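Local coordinates for protein SusD homolog (Bacteroides thetaiotaomicron, PDB 3EHM) that probably binds mucin O-glycans at the cell surface as a SusD-family lipoprotein, for their use by a human gut bacterium, at residues L122-I127 and Q198-L203; A169-S174 and K202-L207; D285-A290 and A385-G390; T366-G371 and P418-Y423. One frame throughout, in Å; residues are numbered along the deposited sequence.

Contact 1: residues L122-I127 and Q198-L203; sequences LEIANI and QNWVKL
I124 and I127 meet W200 in an apolar helix-helix contact in the helical region of this SusD-family protein, consistent with the tetratricopeptide-repeat character of the family. Helices 116-140 and 197-215 run in broadly the same direction here, their local axes 10.6 Å apart at closest and inclined by 37°, and each touching residue is buried. The indole of W200 is the main surface on one side. With CG anti to its carbonyl carbon (chi1 -85°), its ring reaches the I124 side chain, which crosses it at about a right angle. I127 lies one helical turn further on: its CG2 comes to the rim of the same ring, 4.1 Å from W200 CE3, while its CD1 rests against the backbone O of W200. The same CG2 touches CD2 of L203 at 4.3 Å, carrying the packing along the second helix. The polar N-H of the indole is satisfied by D190, and F29 of helix 23-36 touches both I124 and W200, so a third helix packs on the pair. Over the face of the indole the contact is CH-pi: I124 CG2 stands 3.7 Å from the centroid of the six-membered ring of W200, just 11° off the ring normal.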
loop_
_atom_site.group_PDB
_atom_site.type_symbol
_atom_site.label_atom_id
_atom_site.label_comp_id
_atom_site.label_asym_id
_atom_site.label_seq_id
_atom_site.Cartn_x
_atom_site.Cartn_y
_atom_site.Cartn_z
ATOM N N LEU A 122 10.404 23.162 -2.767
ATOM C CA LEU A 122 10.172 22.386 -3.977
ATOM C C LEU A 122 10.607 20.935 -3.803
ATOM O O LEU A 122 9.895 20.021 -4.218
ATOM C CB LEU A 122 10.910 23.011 -5.172
ATOM C CG LEU A 122 10.873 22.217 -6.487
ATOM C CD1 LEU A 122 9.437 21.976 -6.912
ATOM C CD2 LEU A 122 11.617 22.976 -7.570
ATOM N N GLU A 123 11.766 20.713 -3.186
ATOM C CA GLU A 123 12.241 19.346 -2.990
ATOM C C GLU A 123 11.346 18.568 -2.028
ATOM O O GLU A 123 11.159 17.364 -2.187
ATOM C CB GLU A 123 13.693 19.332 -2.498
ATOM C CG GLU A 123 14.715 19.810 -3.536
ATOM C CD GLU A 123 14.493 19.210 -4.922
ATOM O OE1 GLU A 123 14.183 18.002 -5.027
ATOM O OE2 GLU A 123 14.639 19.952 -5.916
ATOM N N ILE A 124 10.794 19.247 -1.028
ATOM C CA ILE A 124 9.897 18.578 -0.091
ATOM C C ILE A 124 8.632 18.219 -0.875
ATOM O O ILE A 124 8.078 17.130 -0.729
ATOM C CB ILE A 124 9.552 19.497 1.109
ATOM C CG1 ILE A 124 10.786 19.638 2.005
ATOM C CG2 ILE A 124 8.364 18.925 1.903
ATOM C CD1 ILE A 124 10.629 20.639 3.124
ATOM N N ALA A 125 8.195 19.139 -1.725
ATOM C CA ALA A 125 7.017 18.906 -2.554
ATOM C C ALA A 125 7.299 17.737 -3.502
ATOM O O ALA A 125 6.414 16.931 -3.790
ATOM C CB ALA A 125 6.680 20.161 -3.346
ATOM N N ASN A 126 8.539 17.642 -3.977
ATOM C CA ASN A 126 8.924 16.560 -4.875
ATOM C C ASN A 126 8.848 15.200 -4.168
ATOM O O ASN A 126 8.457 14.203 -4.767
ATOM C CB ASN A 126 10.342 16.790 -5.427
ATOM C CG ASN A 126 10.384 17.858 -6.517
ATOM O OD1 ASN A 126 9.368 18.165 -7.139
ATOM N ND2 ASN A 126 11.570 18.408 -6.766
ATOM N N ILE A 127 9.225 15.159 -2.895
ATOM C CA ILE A 127 9.168 13.909 -2.142
ATOM C C ILE A 127 7.709 13.471 -1.996
ATOM O O ILE A 127 7.370 12.313 -2.244
ATOM C CB ILE A 127 9.791 14.066 -0.738
ATOM C CG1 ILE A 127 11.291 14.352 -0.867
ATOM C CG2 ILE A 127 9.544 12.797 0.091
ATOM C CD1 ILE A 127 11.968 14.691 0.455
ATOM N N GLN A 198 15.093 17.254 8.535
ATOM C CA GLN A 198 15.840 16.019 8.769
ATOM C C GLN A 198 14.926 14.801 8.650
ATOM O O GLN A 198 15.338 13.761 8.150
ATOM C CB GLN A 198 16.501 16.047 10.151
ATOM C CG GLN A 198 17.729 16.948 10.227
ATOM C CD GLN A 198 17.546 18.247 9.460
ATOM O OE1 GLN A 198 17.863 18.331 8.268
ATOM N NE2 GLN A 198 17.014 19.263 10.135
ATOM N N ASN A 199 13.686 14.925 9.115
ATOM C CA ASN A 199 12.755 13.814 9.006
ATOM C C ASN A 199 12.337 13.635 7.549
ATOM O O ASN A 199 12.175 12.511 7.082
ATOM C CB ASN A 199 11.539 14.043 9.901
ATOM C CG ASN A 199 11.769 13.551 11.320
ATOM O OD1 ASN A 199 11.066 13.941 12.248
ATOM N ND2 ASN A 199 12.758 12.681 11.487
ATOM N N TRP A 200 12.173 14.737 6.822
ATOM C CA TRP A 200 11.805 14.630 5.416
ATOM C C TRP A 200 12.894 13.876 4.661
ATOM O O TRP A 200 12.606 13.112 3.738
ATOM C CB TRP A 200 11.592 16.012 4.797
ATOM C CG TRP A 200 10.210 16.534 5.025
ATOM C CD1 TRP A 200 9.825 17.484 5.925
ATOM C CD2 TRP A 200 9.012 16.086 4.376
ATOM N NE1 TRP A 200 8.461 17.656 5.879
ATOM C CE2 TRP A 200 7.937 16.810 4.937
ATOM C CE3 TRP A 200 8.744 15.142 3.376
ATOM C CZ2 TRP A 200 6.610 16.618 4.531
ATOM C CZ3 TRP A 200 7.423 14.950 2.973
ATOM C CH2 TRP A 200 6.375 15.687 3.552
ATOM N N VAL A 201 14.144 14.089 5.063
ATOM C CA VAL A 201 15.263 13.405 4.430
ATOM C C VAL A 201 15.167 11.911 4.723
ATOM O O VAL A 201 15.366 11.082 3.838
ATOM C CB VAL A 201 16.617 13.946 4.945
ATOM C CG1 VAL A 201 17.748 13.031 4.505
ATOM C CG2 VAL A 201 16.847 15.361 4.408
ATOM N N LYS A 202 14.856 11.567 5.967
ATOM C CA LYS A 202 14.727 10.167 6.342
ATOM C C LYS A 202 13.615 9.513 5.535
ATOM O O LYS A 202 13.747 8.372 5.101
ATOM C CB LYS A 202 14.437 10.038 7.836
ATOM C CG LYS A 202 15.599 10.478 8.717
ATOM C CD LYS A 202 15.291 10.248 10.182
ATOM C CE LYS A 202 16.501 10.563 11.042
ATOM N NZ LYS A 202 16.256 10.186 12.458
ATOM N N LEU A 203 12.518 10.236 5.330
ATOM C CA LEU A 203 11.413 9.691 4.556
ATOM C C LEU A 203 11.870 9.453 3.124
ATOM O O LEU A 203 11.557 8.423 2.531
ATOM C CB LEU A 203 10.212 10.643 4.575
ATOM C CG LEU A 203 9.075 10.301 3.605
ATOM C CD1 LEU A 203 8.568 8.882 3.862
ATOM C CD2 LEU A 203 7.951 11.311 3.767
#

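Contact 2: residues A169-S174 and K202-L207; sequences ADLSKS and KLANSL
L171 of helix 160-178 packs against A204 and L207 of helix 197-215, and the second helix can be followed from its K202 end, where the carbonyl O of K202 faces the next turn. A204 marks the closest approach of the backbones, its CA 6.2 Å from CA of L171. Its small side chain lets the leucine come down on the helix: L171 CD1 lies 4.0 Å from the backbone O of A204, and CD2 is 4.4 Å from CB of A204. S206 then gives two donors to the carbonyl O of K202, the backbone N and the hydroxyl, which arrive from opposite faces of the carbonyl plane; the OG of S206 is 2.6 Å from O of K202. This serine hydroxyl also bonds the backbone N of I239, so the helix is tied to the chain beyond it on the side away from L171. L207 meets the same leucine as A204, the two leucine side chains crossing at about a right angle. CG of L207 is anti to the backbone N (chi1 -162°), which sends CD2 to within 4.0 Å of L171 CD1 and 4.1 Å of L171 CD2. Replacing L171 with alanine would remove both methyls and would probably open a gap beside A204 and L207. M208 and I211 also touch L171, while A204 and L207 pack on helix 116-140 as well. This is apolar helix-helix packing, consistent with the tetratricopeptide-repeat character of SusD-family proteins.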
loop_
_atom_site.group_PDB
_atom_site.type_symbol
_atom_site.label_atom_id
_atom_site.label_comp_id
_atom_site.label_asym_id
_atom_site.label_seq_id
_atom_site.Cartn_x
_atom_site.Cartn_y
_atom_site.Cartn_z
ATOM N N ALA A 169 16.880 8.775 -8.921
ATOM C CA ALA A 169 17.785 9.890 -9.150
ATOM C C ALA A 169 17.193 11.158 -8.542
ATOM O O ALA A 169 17.905 11.948 -7.919
ATOM C CB ALA A 169 18.016 10.074 -10.643
ATOM N N ASP A 170 15.888 11.349 -8.717
ATOM C CA ASP A 170 15.227 12.530 -8.173
ATOM C C ASP A 170 15.244 12.536 -6.646
ATOM O O ASP A 170 15.398 13.593 -6.031
ATOM C CB ASP A 170 13.780 12.636 -8.674
ATOM C CG ASP A 170 13.694 13.010 -10.146
ATOM O OD1 ASP A 170 14.592 13.731 -10.633
ATOM O OD2 ASP A 170 12.724 12.598 -10.815
ATOM N N LEU A 171 15.073 11.364 -6.035
ATOM C CA LEU A 171 15.090 11.272 -4.575
ATOM C C LEU A 171 16.471 11.645 -4.043
ATOM O O LEU A 171 16.586 12.360 -3.050
ATOM C CB LEU A 171 14.714 9.858 -4.111
ATOM C CG LEU A 171 13.219 9.517 -4.189
ATOM C CD1 LEU A 171 12.997 8.046 -3.852
ATOM C CD2 LEU A 171 12.437 10.414 -3.224
ATOM N N SER A 172 17.520 11.170 -4.706
ATOM C CA SER A 172 18.879 11.492 -4.277
ATOM C C SER A 172 19.121 12.992 -4.401
ATOM O O SER A 172 19.828 13.583 -3.587
ATOM C CB SER A 172 19.907 10.738 -5.122
ATOM O OG SER A 172 19.782 9.345 -4.934
ATOM N N LYS A 173 18.536 13.607 -5.426
ATOM C CA LYS A 173 18.692 15.042 -5.617
ATOM C C LYS A 173 18.035 15.796 -4.465
ATOM O O LYS A 173 18.603 16.749 -3.932
ATOM C CB LYS A 173 18.068 15.487 -6.938
ATOM C CG LYS A 173 18.204 16.984 -7.185
ATOM C CD LYS A 173 17.548 17.410 -8.487
ATOM C CE LYS A 173 17.654 18.920 -8.671
ATOM N NZ LYS A 173 16.992 19.375 -9.931
ATOM N N SER A 174 16.835 15.371 -4.084
ATOM C CA SER A 174 16.121 16.004 -2.981
ATOM C C SER A 174 16.933 15.893 -1.690
ATOM O O SER A 174 17.092 16.869 -0.957
ATOM C CB SER A 174 14.752 15.344 -2.776
ATOM O OG SER A 174 13.868 15.632 -3.847
ATOM N N LYS A 202 14.856 11.567 5.967
ATOM C CA LYS A 202 14.727 10.167 6.342
ATOM C C LYS A 202 13.615 9.513 5.535
ATOM O O LYS A 202 13.747 8.372 5.101
ATOM C CB LYS A 202 14.437 10.038 7.836
ATOM C CG LYS A 202 15.599 10.478 8.717
ATOM C CD LYS A 202 15.291 10.248 10.182
ATOM C CE LYS A 202 16.501 10.563 11.042
ATOM N NZ LYS A 202 16.256 10.186 12.458
ATOM N N LEU A 203 12.518 10.236 5.330
ATOM C CA LEU A 203 11.413 9.691 4.556
ATOM C C LEU A 203 11.870 9.453 3.124
ATOM O O LEU A 203 11.557 8.423 2.531
ATOM C CB LEU A 203 10.212 10.643 4.575
ATOM C CG LEU A 203 9.075 10.301 3.605
ATOM C CD1 LEU A 203 8.568 8.882 3.862
ATOM C CD2 LEU A 203 7.951 11.311 3.767
ATOM N N ALA A 204 12.627 10.402 2.577
ATOM C CA ALA A 204 13.134 10.280 1.211
ATOM C C ALA A 204 14.049 9.067 1.047
ATOM O O ALA A 204 13.953 8.338 0.058
ATOM C CB ALA A 204 13.889 11.557 0.811
ATOM N N ASN A 205 14.946 8.860 2.008
ATOM C CA ASN A 205 15.865 7.728 1.951
ATOM C C ASN A 205 15.136 6.409 2.190
ATOM O O ASN A 205 15.547 5.366 1.687
ATOM C CB ASN A 205 16.982 7.869 2.990
ATOM C CG ASN A 205 18.003 8.920 2.617
ATOM O OD1 ASN A 205 18.357 9.077 1.445
ATOM N ND2 ASN A 205 18.503 9.633 3.619
ATOM N N SER A 206 14.064 6.456 2.973
ATOM C CA SER A 206 13.290 5.253 3.259
ATOM C C SER A 206 12.562 4.832 1.989
ATOM O O SER A 206 12.442 3.641 1.685
ATOM C CB SER A 206 12.287 5.524 4.383
ATOM O OG SER A 206 12.959 5.931 5.565
ATOM N N LEU A 207 12.083 5.822 1.242
ATOM C CA LEU A 207 11.382 5.556 -0.008
ATOM C C LEU A 207 12.402 4.996 -0.996
ATOM O O LEU A 207 12.096 4.095 -1.779
ATOM C CB LEU A 207 10.760 6.843 -0.560
ATOM C CG LEU A 207 9.668 6.628 -1.612
ATOM C CD1 LEU A 207 8.450 5.998 -0.944
ATOM C CD2 LEU A 207 9.284 7.956 -2.258
#

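Contact 3: residues D285-A290 and A385-G390; sequences DPRLSA and ATYLSG
A capped helix start carries this contact: D285 precedes the turn into helix 287-291 of the SusD-like fold, and its carboxylate meets the phenol of Y387 from the short helix 384-388. OD1 of D285 accepts the backbone N of R287 at 3.0 Å, the capping bond, and on its syn side also takes NE of the same arginine, 2.8 Å away. R287 NH2 bonds OD2 of D285 through the syn lone pair, completing a side-on, two-nitrogen salt bridge. The arginine chain bends at chi3 (-63°) to fold its guanidinium back onto the aspartate, and the three bonds together fix the rotation of the carboxylate. Y387 points into this charged pair, its CG anti to the backbone N. Its ring stands almost perpendicular to the guanidinium, with planes 86° apart, and the hydroxyl comes to the guanidinium edge, near its plane. The stronger polar partner of that hydroxyl is Q440 of helix 429-445, whose NE2 bonds it; S375 of helix 364-378 takes NH1 of R287. The buried ion pair thus has polar partners on helices 364-378, 384-388 and 429-445, and the paired ions would probably stabilise each other there. P286 adds an apolar touch beside the polar cluster, its CD 4.1 Å from CD2 of Y387. A weak hydrogen bond runs across the two segments from Y387 OH to OD2 of D285, with the oxygens 2.8 Å apart.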
loop_
_atom_site.group_PDB
_atom_site.type_symbol
_atom_site.label_atom_id
_atom_site.label_comp_id
_atom_site.label_asym_id
_atom_site.label_seq_id
_atom_site.Cartn_x
_atom_site.Cartn_y
_atom_site.Cartn_z
ATOM N N ASP A 285 -1.823 -13.757 16.911
ATOM C CA ASP A 285 -1.327 -12.385 16.844
ATOM C C ASP A 285 -2.149 -11.403 17.677
ATOM O O ASP A 285 -3.347 -11.234 17.444
ATOM C CB ASP A 285 -1.346 -11.929 15.382
ATOM C CG ASP A 285 -0.304 -10.874 15.076
ATOM O OD1 ASP A 285 -0.175 -9.899 15.848
ATOM O OD2 ASP A 285 0.379 -11.023 14.047
ATOM N N PRO A 286 -1.512 -10.733 18.653
ATOM C CA PRO A 286 -2.227 -9.766 19.493
ATOM C C PRO A 286 -2.683 -8.538 18.694
ATOM O O PRO A 286 -3.436 -7.702 19.194
ATOM C CB PRO A 286 -1.198 -9.414 20.559
ATOM C CG PRO A 286 0.097 -9.514 19.804
ATOM C CD PRO A 286 -0.087 -10.800 19.032
ATOM N N ARG A 287 -2.220 -8.426 17.454
ATOM C CA ARG A 287 -2.608 -7.302 16.617
ATOM C C ARG A 287 -4.023 -7.478 16.083
ATOM O O ARG A 287 -4.623 -6.532 15.579
ATOM C CB ARG A 287 -1.613 -7.121 15.460
ATOM C CG ARG A 287 -0.305 -6.475 15.904
ATOM C CD ARG A 287 0.767 -6.503 14.818
ATOM N NE ARG A 287 1.144 -7.866 14.460
ATOM C CZ ARG A 287 2.154 -8.175 13.656
ATOM N NH1 ARG A 287 2.900 -7.214 13.120
ATOM N NH2 ARG A 287 2.422 -9.443 13.392
ATOM N N LEU A 288 -4.562 -8.689 16.199
ATOM C CA LEU A 288 -5.921 -8.949 15.737
ATOM C C LEU A 288 -6.884 -7.995 16.442
ATOM O O LEU A 288 -7.704 -7.329 15.803
ATOM C CB LEU A 288 -6.321 -10.398 16.036
ATOM C CG LEU A 288 -7.764 -10.798 15.714
ATOM C CD1 LEU A 288 -8.086 -10.493 14.251
ATOM C CD2 LEU A 288 -7.952 -12.274 16.001
ATOM N N SER A 289 -6.766 -7.931 17.764
ATOM C CA SER A 289 -7.618 -7.071 18.584
ATOM C C SER A 289 -7.315 -5.590 18.392
ATOM O O SER A 289 -8.185 -4.740 18.581
ATOM C CB SER A 289 -7.455 -7.431 20.061
ATOM O OG SER A 289 -8.315 -6.642 20.861
ATOM N N ALA A 290 -6.079 -5.280 18.023
ATOM C CA ALA A 290 -5.688 -3.893 17.813
ATOM C C ALA A 290 -6.228 -3.367 16.488
ATOM O O ALA A 290 -6.567 -2.191 16.372
ATOM C CB ALA A 290 -4.173 -3.766 17.838
ATOM N N ALA A 385 7.890 -11.806 22.300
ATOM C CA ALA A 385 8.758 -12.979 22.445
ATOM C C ALA A 385 7.972 -14.275 22.249
ATOM O O ALA A 385 8.449 -15.213 21.607
ATOM C CB ALA A 385 9.432 -12.976 23.817
ATOM N N THR A 386 6.770 -14.323 22.809
ATOM C CA THR A 386 5.916 -15.497 22.679
ATOM C C THR A 386 5.496 -15.632 21.220
ATOM O O THR A 386 5.432 -16.734 20.674
ATOM C CB THR A 386 4.647 -15.367 23.557
ATOM O OG1 THR A 386 5.027 -15.316 24.938
ATOM C CG2 THR A 386 3.707 -16.555 23.330
ATOM N N TYR A 387 5.211 -14.498 20.590
ATOM C CA TYR A 387 4.803 -14.497 19.189
ATOM C C TYR A 387 5.929 -14.988 18.278
ATOM O O TYR A 387 5.688 -15.761 17.355
ATOM C CB TYR A 387 4.372 -13.087 18.770
ATOM C CG TYR A 387 3.877 -12.990 17.343
ATOM C CD1 TYR A 387 4.736 -12.629 16.306
ATOM C CD2 TYR A 387 2.546 -13.266 17.031
ATOM C CE1 TYR A 387 4.278 -12.540 14.987
ATOM C CE2 TYR A 387 2.082 -13.183 15.719
ATOM C CZ TYR A 387 2.951 -12.818 14.705
ATOM O OH TYR A 387 2.482 -12.711 13.420
ATOM N N LEU A 388 7.153 -14.542 18.554
ATOM C CA LEU A 388 8.319 -14.913 17.753
ATOM C C LEU A 388 8.723 -16.375 17.855
ATOM O O LEU A 388 9.455 -16.880 17.003
ATOM C CB LEU A 388 9.520 -14.040 18.126
ATOM C CG LEU A 388 9.491 -12.588 17.639
ATOM C CD1 LEU A 388 10.642 -11.815 18.251
ATOM C CD2 LEU A 388 9.571 -12.563 16.127
ATOM N N SER A 389 8.273 -17.059 18.899
ATOM C CA SER A 389 8.620 -18.467 19.044
ATOM C C SER A 389 7.462 -19.352 18.588
ATOM O O SER A 389 7.516 -20.574 18.706
ATOM C CB SER A 389 8.998 -18.779 20.498
ATOM O OG SER A 389 7.930 -18.496 21.384
ATOM N N GLY A 390 6.419 -18.724 18.053
ATOM C CA GLY A 390 5.266 -19.473 17.588
ATOM C C GLY A 390 5.534 -20.227 16.299
ATOM O O GLY A 390 6.211 -19.722 15.402
#

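Contact 4: residues T366-G371 and P418-Y423; sequences TFYEQG and PKWDDY
Y368 and W420 bring together a helix and an irregular loop: residues 366-371 are regular helix, whereas 418-423 has neither helix nor strand and folds into a type I beta turn from K419 to D422, closed by D422 N to O of K419. The backbones stay well apart, CA of Y368 lying 8.2 Å from CA of W420, so side chains bridge the interval. Y368 has CG anti to its backbone N (chi1 172°), and the ring extends toward the loop with its hydroxyl at the far end. There OH donates to the carbonyl O of P418 at 2.6 Å, the donor tilted 17° from the carbonyl plane, while P418 O sits at the edge of the phenol ring. Over one face of that ring comes CE3 of W420, 3.5 Å from CD2 of Y368 and displaced toward the rim. The two rings meet obliquely, their planes at 51°. Beside them a water joins the segments, donating to OE1 of E369 and accepting from the backbone N of W420 at 2.9 Å. A leucine in place of Y368 would lack the hydroxyl and is likely to leave the buried carbonyl of P418 without this donor and W420 without the ring it rests on. Helix 429-445 adds Q433 against W420 and K436 to the carbonyls of the turn. Direct and water-mediated bonds thus hold the backbone on either side of K419, implying that this loop is fixed by its main chain as well as by aromatic packing.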
loop_
_atom_site.group_PDB
_atom_site.type_symbol
_atom_site.label_atom_id
_atom_site.label_comp_id
_atom_site.label_asym_id
_atom_site.label_seq_id
_atom_site.Cartn_x
_atom_site.Cartn_y
_atom_site.Cartn_z
ATOM N N THR A 366 17.845 -10.941 12.481
ATOM C CA THR A 366 17.877 -9.822 13.416
ATOM C C THR A 366 16.942 -8.707 12.950
ATOM O O THR A 366 16.111 -8.226 13.720
ATOM C CB THR A 366 19.304 -9.246 13.555
ATOM O OG1 THR A 366 20.211 -10.295 13.918
ATOM C CG2 THR A 366 19.340 -8.175 14.638
ATOM N N PHE A 367 17.081 -8.300 11.691
ATOM C CA PHE A 367 16.234 -7.248 11.138
ATOM C C PHE A 367 14.776 -7.695 11.162
ATOM O O PHE A 367 13.881 -6.909 11.465
ATOM C CB PHE A 367 16.641 -6.918 9.696
ATOM C CG PHE A 367 18.014 -6.313 9.570
ATOM C CD1 PHE A 367 18.403 -5.260 10.391
ATOM C CD2 PHE A 367 18.914 -6.791 8.626
ATOM C CE1 PHE A 367 19.670 -4.689 10.272
ATOM C CE2 PHE A 367 20.184 -6.228 8.498
ATOM C CZ PHE A 367 20.562 -5.175 9.325
ATOM N N TYR A 368 14.553 -8.966 10.837
ATOM C CA TYR A 368 13.213 -9.549 10.817
ATOM C C TYR A 368 12.544 -9.444 12.179
ATOM O O TYR A 368 11.427 -8.942 12.302
ATOM C CB TYR A 368 13.300 -11.019 10.412
ATOM C CG TYR A 368 12.009 -11.803 10.537
ATOM C CD1 TYR A 368 10.964 -11.631 9.626
ATOM C CD2 TYR A 368 11.861 -12.768 11.532
ATOM C CE1 TYR A 368 9.809 -12.412 9.700
ATOM C CE2 TYR A 368 10.715 -13.550 11.616
ATOM C CZ TYR A 368 9.698 -13.372 10.698
ATOM O OH TYR A 368 8.589 -14.174 10.771
ATOM N N GLU A 369 13.228 -9.926 13.209
ATOM C CA GLU A 369 12.657 -9.885 14.542
ATOM C C GLU A 369 12.508 -8.464 15.085
ATOM O O GLU A 369 11.583 -8.189 15.844
ATOM C CB GLU A 369 13.477 -10.771 15.487
ATOM C CG GLU A 369 13.246 -12.261 15.215
ATOM C CD GLU A 369 13.897 -13.179 16.238
ATOM O OE1 GLU A 369 13.474 -14.353 16.340
ATOM O OE2 GLU A 369 14.831 -12.737 16.929
ATOM N N GLN A 370 13.389 -7.548 14.688
ATOM C CA GLN A 370 13.261 -6.176 15.168
ATOM C C GLN A 370 12.079 -5.490 14.482
ATOM O O GLN A 370 11.423 -4.625 15.066
ATOM C CB GLN A 370 14.543 -5.376 14.926
ATOM C CG GLN A 370 14.461 -3.942 15.454
ATOM C CD GLN A 370 14.078 -3.866 16.934
ATOM O OE1 GLN A 370 13.714 -2.801 17.436
ATOM N NE2 GLN A 370 14.170 -4.992 17.636
ATOM N N GLY A 371 11.815 -5.882 13.241
ATOM C CA GLY A 371 10.693 -5.314 12.514
ATOM C C GLY A 371 9.392 -5.693 13.197
ATOM O O GLY A 371 8.490 -4.868 13.332
ATOM N N PRO A 418 5.597 -17.810 12.022
ATOM C CA PRO A 418 6.327 -16.602 12.415
ATOM C C PRO A 418 7.779 -16.864 12.810
ATOM O O PRO A 418 8.658 -16.038 12.555
ATOM C CB PRO A 418 5.523 -16.076 13.609
ATOM C CG PRO A 418 4.156 -16.663 13.414
ATOM C CD PRO A 418 4.483 -18.059 12.952
ATOM N N LYS A 419 8.031 -18.010 13.436
ATOM C CA LYS A 419 9.382 -18.332 13.892
ATOM C C LYS A 419 10.370 -18.449 12.739
ATOM O O LYS A 419 10.176 -19.227 11.809
ATOM C CB LYS A 419 9.371 -19.621 14.720
ATOM C CG LYS A 419 10.696 -19.921 15.398
ATOM C CD LYS A 419 10.600 -21.167 16.265
ATOM C CE LYS A 419 11.949 -21.517 16.871
ATOM N NZ LYS A 419 11.868 -22.796 17.627
ATOM N N TRP A 420 11.444 -17.673 12.819
ATOM C CA TRP A 420 12.452 -17.652 11.769
ATOM C C TRP A 420 13.045 -19.010 11.392
ATOM O O TRP A 420 13.136 -19.341 10.210
ATOM C CB TRP A 420 13.577 -16.689 12.156
ATOM C CG TRP A 420 14.635 -16.565 11.107
ATOM C CD1 TRP A 420 15.830 -17.227 11.061
ATOM C CD2 TRP A 420 14.581 -15.749 9.934
ATOM N NE1 TRP A 420 16.524 -16.872 9.930
ATOM C CE2 TRP A 420 15.781 -15.965 9.220
ATOM C CE3 TRP A 420 13.636 -14.856 9.413
ATOM C CZ2 TRP A 420 16.062 -15.317 8.013
ATOM C CZ3 TRP A 420 13.914 -14.211 8.212
ATOM C CH2 TRP A 420 15.120 -14.446 7.526
ATOM N N ASP A 421 13.434 -19.793 12.394
ATOM C CA ASP A 421 14.052 -21.098 12.171
ATOM C C ASP A 421 13.096 -22.261 11.889
ATOM O O ASP A 421 13.539 -23.404 11.757
ATOM C CB ASP A 421 14.924 -21.461 13.378
ATOM C CG ASP A 421 15.899 -20.359 13.747
ATOM O OD1 ASP A 421 16.654 -19.905 12.857
ATOM O OD2 ASP A 421 15.916 -19.947 14.930
ATOM N N ASP A 422 11.801 -21.976 11.788
ATOM C CA ASP A 422 10.796 -23.015 11.542
ATOM C C ASP A 422 10.410 -23.067 10.061
ATOM O O ASP A 422 9.670 -22.208 9.582
ATOM C CB ASP A 422 9.564 -22.734 12.407
ATOM C CG ASP A 422 8.499 -23.803 12.288
ATOM O OD1 ASP A 422 8.824 -24.995 12.462
ATOM O OD2 ASP A 422 7.330 -23.451 12.032
ATOM N N TYR A 423 10.888 -24.085 9.344
ATOM C CA TYR A 423 10.614 -24.199 7.910
ATOM C C TYR A 423 9.646 -25.290 7.466
ATOM O O TYR A 423 9.762 -26.447 7.862
ATOM C CB TYR A 423 11.931 -24.360 7.148
ATOM C CG TYR A 423 12.889 -23.239 7.430
ATOM C CD1 TYR A 423 13.943 -23.406 8.322
ATOM C CD2 TYR A 423 12.687 -21.978 6.875
ATOM C CE1 TYR A 423 14.771 -22.336 8.664
ATOM C CE2 TYR A 423 13.501 -20.908 7.210
ATOM C CZ TYR A 423 14.537 -21.089 8.104
ATOM O OH TYR A 423 15.315 -20.008 8.461
HETATM O O HOH W 1 11.640 -16.126 15.259
#

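Overall arrangement
From the N terminus, helix 116-140 leads to helix 160-178, and both pack on helix 197-215. Contact 1 therefore closes the longer loop and contact 2 a shorter one that starts inside it and ends on the same stretch of helix 197-215, the two sharing K202 and L203. They also touch directly, through E123 with S174 and I127 with A204. Further on, contact 3 opens at 285-290; contact 4 opens at 366-371 before contact 3 closes at 385-390, and itself closes at 418-423, so these two cross. They meet where G390 probably bonds K419. The two pairs lie apart, contacts 2 and 4 being about 28 Å between centres, one binding the earlier helices, the other joining later helices and loops.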